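Local coordinates for protein peptidoglycan D,D-transpeptidase PbpA (Mycobacterium tuberculosis, PDB 3UN7) that probably cross-links peptidoglycan strands of the mycobacterial cell wall as a penicillin-binding serine D,D-transpeptidase, at residues G304-I308 and G309-V313; P364-A367 and A368-E372. One frame throughout, in Å; residues are numbered along the deposited sequence.

Contact 1 of 2, residues G304-I308 and G309-V313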
loop_
_atom_site.group_PDB
_atom_site.type_symbol
_atom_site.label_atom_id
_atom_site.label_comp_id
_atom_site.label_asym_id
_atom_site.label_seq_id
_atom_site.Cartn_x
_atom_site.Cartn_y
_atom_site.Cartn_z
ATOM N N GLY A 304 -2.865 -19.964 -15.415
ATOM C CA GLY A 304 -2.321 -19.070 -16.439
ATOM C C GLY A 304 -2.597 -17.608 -16.115
ATOM O O GLY A 304 -1.688 -16.781 -16.145
ATOM N N MET A 305 -3.856 -17.304 -15.805
ATOM C CA MET A 305 -4.301 -15.943 -15.504
ATOM C C MET A 305 -3.739 -15.434 -14.170
ATOM O O MET A 305 -3.416 -14.253 -14.041
ATOM C CB MET A 305 -5.836 -15.876 -15.492
ATOM C CG MET A 305 -6.506 -15.937 -16.877
ATOM S SD MET A 305 -8.328 -15.774 -16.785
ATOM C CE MET A 305 -8.458 -14.170 -15.945
ATOM N N THR A 306 -3.626 -16.331 -13.190
ATOM C CA THR A 306 -3.054 -16.010 -11.878
ATOM C C THR A 306 -1.600 -15.564 -11.980
ATOM O O THR A 306 -1.161 -14.677 -11.233
ATOM C CB THR A 306 -3.181 -17.207 -10.896
ATOM O OG1 THR A 306 -4.570 -17.475 -10.650
ATOM C CG2 THR A 306 -2.475 -16.920 -9.553
ATOM N N SER A 307 -0.876 -16.164 -12.927
ATOM C CA SER A 307 0.568 -15.979 -13.082
ATOM C C SER A 307 0.925 -14.579 -13.535
ATOM O O SER A 307 2.058 -14.140 -13.347
ATOM C CB SER A 307 1.133 -17.004 -14.075
ATOM O OG SER A 307 0.915 -18.320 -13.604
ATOM N N ILE A 308 -0.044 -13.892 -14.141
ATOM C CA ILE A 308 0.095 -12.470 -14.513
ATOM C C ILE A 308 -0.856 -11.590 -13.690
ATOM O O ILE A 308 -1.283 -10.517 -14.129
ATOM C CB ILE A 308 -0.087 -12.250 -16.028
ATOM C CG1 ILE A 308 -1.445 -12.802 -16.503
ATOM C CG2 ILE A 308 1.084 -12.888 -16.796
ATOM C CD1 ILE A 308 -1.768 -12.506 -17.990
ATOM N N GLY A 309 -1.175 -12.074 -12.496
ATOM C CA GLY A 309 -1.867 -11.313 -11.469
ATOM C C GLY A 309 -3.331 -11.033 -11.724
ATOM O O GLY A 309 -3.866 -10.045 -11.227
ATOM N N GLN A 310 -3.972 -11.885 -12.512
ATOM C CA GLN A 310 -5.402 -11.749 -12.757
ATOM C C GLN A 310 -6.183 -12.869 -12.065
ATOM O O GLN A 310 -5.827 -13.285 -10.958
ATOM C CB GLN A 310 -5.716 -11.685 -14.271
ATOM C CG GLN A 310 -5.075 -10.507 -15.034
ATOM C CD GLN A 310 -5.488 -9.113 -14.530
ATOM O OE1 GLN A 310 -4.891 -8.116 -14.922
ATOM N NE2 GLN A 310 -6.527 -9.042 -13.691
ATOM N N LYS A 311 -7.241 -13.349 -12.721
ATOM C CA LYS A 311 -8.207 -14.269 -12.099
ATOM C C LYS A 311 -8.634 -13.815 -10.685
ATOM O O LYS A 311 -9.271 -12.769 -10.534
ATOM C CB LYS A 311 -7.703 -15.724 -12.132
ATOM C CG LYS A 311 -8.784 -16.799 -11.824
ATOM C CD LYS A 311 -10.068 -16.585 -12.648
ATOM C CE LYS A 311 -11.172 -17.598 -12.320
ATOM N NZ LYS A 311 -11.148 -18.709 -13.304
ATOM N N ASP A 312 -8.294 -14.586 -9.657
ATOM C CA ASP A 312 -8.741 -14.304 -8.294
ATOM C C ASP A 312 -7.662 -13.647 -7.404
ATOM O O ASP A 312 -7.887 -13.427 -6.218
ATOM C CB ASP A 312 -9.242 -15.574 -7.618
ATOM C CG ASP A 312 -10.411 -16.218 -8.351
ATOM O OD1 ASP A 312 -11.425 -15.536 -8.576
ATOM O OD2 ASP A 312 -10.321 -17.417 -8.685
ATOM N N VAL A 313 -6.497 -13.345 -7.959
ATOM C CA VAL A 313 -5.464 -12.637 -7.178
ATOM C C VAL A 313 -5.939 -11.234 -6.784
ATOM O O VAL A 313 -6.359 -10.452 -7.631
ATOM C CB VAL A 313 -4.119 -12.550 -7.931
ATOM C CG1 VAL A 313 -2.997 -12.135 -6.984
ATOM C CG2 VAL A 313 -3.793 -13.877 -8.553
HETATM O O HOH W 1 -6.129 -16.872 -8.853
#

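Contact 2 of 2, residues P364-A367 and A368-E372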
loop_
_atom_site.group_PDB
_atom_site.type_symbol
_atom_site.label_atom_id
_atom_site.label_comp_id
_atom_site.label_asym_id
_atom_site.label_seq_id
_atom_site.Cartn_x
_atom_site.Cartn_y
_atom_site.Cartn_z
ATOM N N PRO A 364 18.317 -14.869 0.428
ATOM C CA PRO A 364 19.006 -13.639 0.023
ATOM C C PRO A 364 19.406 -13.647 -1.452
ATOM O O PRO A 364 19.423 -12.595 -2.101
ATOM C CB PRO A 364 20.257 -13.628 0.909
ATOM C CG PRO A 364 19.863 -14.433 2.114
ATOM C CD PRO A 364 19.035 -15.548 1.522
ATOM N N GLN A 365 19.710 -14.835 -1.970
ATOM C CA GLN A 365 20.102 -14.998 -3.364
ATOM C C GLN A 365 18.939 -14.670 -4.302
ATOM O O GLN A 365 19.119 -13.979 -5.308
ATOM C CB GLN A 365 20.622 -16.423 -3.630
ATOM C CG GLN A 365 21.929 -16.795 -2.916
ATOM C CD GLN A 365 21.787 -16.915 -1.392
ATOM O OE1 GLN A 365 20.746 -17.337 -0.871
ATOM N NE2 GLN A 365 22.847 -16.544 -0.673
ATOM N N VAL A 366 17.754 -15.167 -3.971
ATOM C CA VAL A 366 16.573 -14.891 -4.782
ATOM C C VAL A 366 16.207 -13.404 -4.686
ATOM O O VAL A 366 15.946 -12.765 -5.705
ATOM C CB VAL A 366 15.403 -15.850 -4.433
ATOM C CG1 VAL A 366 14.128 -15.461 -5.173
ATOM C CG2 VAL A 366 15.794 -17.298 -4.800
ATOM N N ALA A 367 16.257 -12.853 -3.473
ATOM C CA ALA A 367 16.021 -11.425 -3.247
ATOM C C ALA A 367 16.924 -10.577 -4.132
ATOM O O ALA A 367 16.455 -9.641 -4.763
ATOM C CB ALA A 367 16.243 -11.070 -1.779
ATOM N N ALA A 368 18.214 -10.917 -4.177
ATOM C CA ALA A 368 19.167 -10.223 -5.055
ATOM C C ALA A 368 18.854 -10.395 -6.546
ATOM O O ALA A 368 18.977 -9.452 -7.320
ATOM C CB ALA A 368 20.591 -10.654 -4.755
ATOM N N LYS A 369 18.452 -11.596 -6.957
ATOM C CA LYS A 369 18.136 -11.811 -8.362
ATOM C C LYS A 369 16.925 -10.960 -8.717
ATOM O O LYS A 369 16.931 -10.278 -9.726
ATOM C CB LYS A 369 17.891 -13.300 -8.675
ATOM C CG LYS A 369 19.163 -14.139 -8.819
ATOM C CD LYS A 369 18.838 -15.634 -9.011
ATOM C CE LYS A 369 20.072 -16.449 -9.406
ATOM N NZ LYS A 369 21.179 -16.402 -8.395
ATOM N N LEU A 370 15.916 -10.947 -7.850
ATOM C CA LEU A 370 14.700 -10.165 -8.097
ATOM C C LEU A 370 15.010 -8.672 -8.137
ATOM O O LEU A 370 14.471 -7.950 -8.970
ATOM C CB LEU A 370 13.637 -10.467 -7.031
ATOM C CG LEU A 370 13.002 -11.867 -7.079
ATOM C CD1 LEU A 370 12.301 -12.161 -5.756
ATOM C CD2 LEU A 370 12.047 -12.019 -8.249
ATOM N N THR A 371 15.898 -8.233 -7.249
ATOM C CA THR A 371 16.364 -6.852 -7.226
ATOM C C THR A 371 16.983 -6.431 -8.568
ATOM O O THR A 371 16.659 -5.369 -9.111
ATOM C CB THR A 371 17.370 -6.651 -6.087
ATOM O OG1 THR A 371 16.727 -6.923 -4.831
ATOM C CG2 THR A 371 17.869 -5.225 -6.072
ATOM N N GLU A 372 17.870 -7.276 -9.091
ATOM C CA GLU A 372 18.534 -7.060 -10.373
ATOM C C GLU A 372 17.517 -7.000 -11.522
ATOM O O GLU A 372 17.606 -6.144 -12.404
ATOM C CB GLU A 372 19.549 -8.185 -10.574
ATOM C CG GLU A 372 20.081 -8.414 -11.982
ATOM C CD GLU A 372 20.502 -9.879 -12.187
ATOM O OE1 GLU A 372 20.265 -10.411 -13.309
ATOM O OE2 GLU A 372 21.041 -10.491 -11.217
#

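Contact 1 of 2, residues G304-I308 and G309-V313
Gln310 N donates to Met305 O (2.9 Å, N-H...O 151°) while Gly309 N donates to Thr306 O (2.9 Å); this nested pair closes the end of helix 300-306, and the positive phi of Gly309 (72°) turns the chain back. A type II' turn follows from Gln310 to Val313, held by Val313 N to Gln310 O. It returns two side chains to the last helical turn. CB of Lys311 packs against CB of Met305 at 3.8 Å. The Met305 chain bends at chi3 (58°), which places CE 3.5 Å from the backbone N of Lys311. Val313 crosses Thr306 at about a right angle, and the CG2 methyls of Thr306 and Val313 are tight at 3.5 Å. OG1 of Thr306 lies on the N side of its residue, hydrogen-bonded to Ala302 O, and a water only 2.5 Å from Thr306 OG1, a short distance, also accepts from Asp312 N. Beyond the turn, Gln310 OE1 takes a hydrogen bond from Glu400 N. The paired bonds and the positive phi of Gly309 define a Schellman motif, here beside the probable active site, with the side chain of Ile308 about 6 Å from that of Ser193, the acyl-ester serine by similarity.

Contact 2 of 2, residues P364-A367 and A368-E372
Thr371 has chi1 at -61°, which swings OG1 back beside its own backbone N and brings it to Ala367 O. In Leu370 chi1 of -69° carries CG alongside its N; being one turn apart on the same face of the helix, the side chains of Val366 and Leu370 lie side by side and point the same way, with Val366 CG1 3.8 Å from Leu370 CD1. The carbonyl oxygen of Ala367 is gripped twice. Thr371 OG1 donates to Ala367 O at 2.7 Å from above the carbonyl plane, and Thr371 N donates to Ala367 O at 2.9 Å; the two donors come from opposite faces of that plane, so the hydroxyl adds to the helical bond without displacing it. The preceding backbone bonds are regular: Ala368 N to Pro364 O is 2.9 Å, Lys369 N to Gln365 O is 3.0 Å, and Leu370 N to Val366 O is 2.8 Å. The aliphatic start of Lys369 passes close to the Gln365 carbonyl oxygen, its CG 3.5 Å from Gln365 O. Leu370 extends the contact to Thr200, Ala201 and Leu204 of helix 196-205 and to Ile327 of helix 317-328, while Lys369 also touches Leu204 and Glu210. These i to i+4 bonds are those of an alpha-helix, here with one buried face (Val366, Ala367, Leu370) and one exposed (Gln365, Ala368, Lys369), the first turns of helix 364-379 packed on the helical part of the transpeptidase domain.

Along the chain the two contacts come in series, neither nested nor crossed, and each is local: contact 1 closes a turn at the end of helix 300-306, contact 2 closes successive turns at the start of helix 364-379. Helix 317-328 and the strands from 332 to 360 intervene. The centres are 23 Å apart and the nearest atoms about 11 Å, so they do not touch. Helix 196-205 nevertheless links them: Thr199 OG1 is hydrogen-bonded to Ser307 O of contact 1, whereas Thr200, Ala201 and Leu204 meet Leu370 of contact 2. Both thus flank helix 196-205, which starts shortly after Ser193, within the transpeptidase domain.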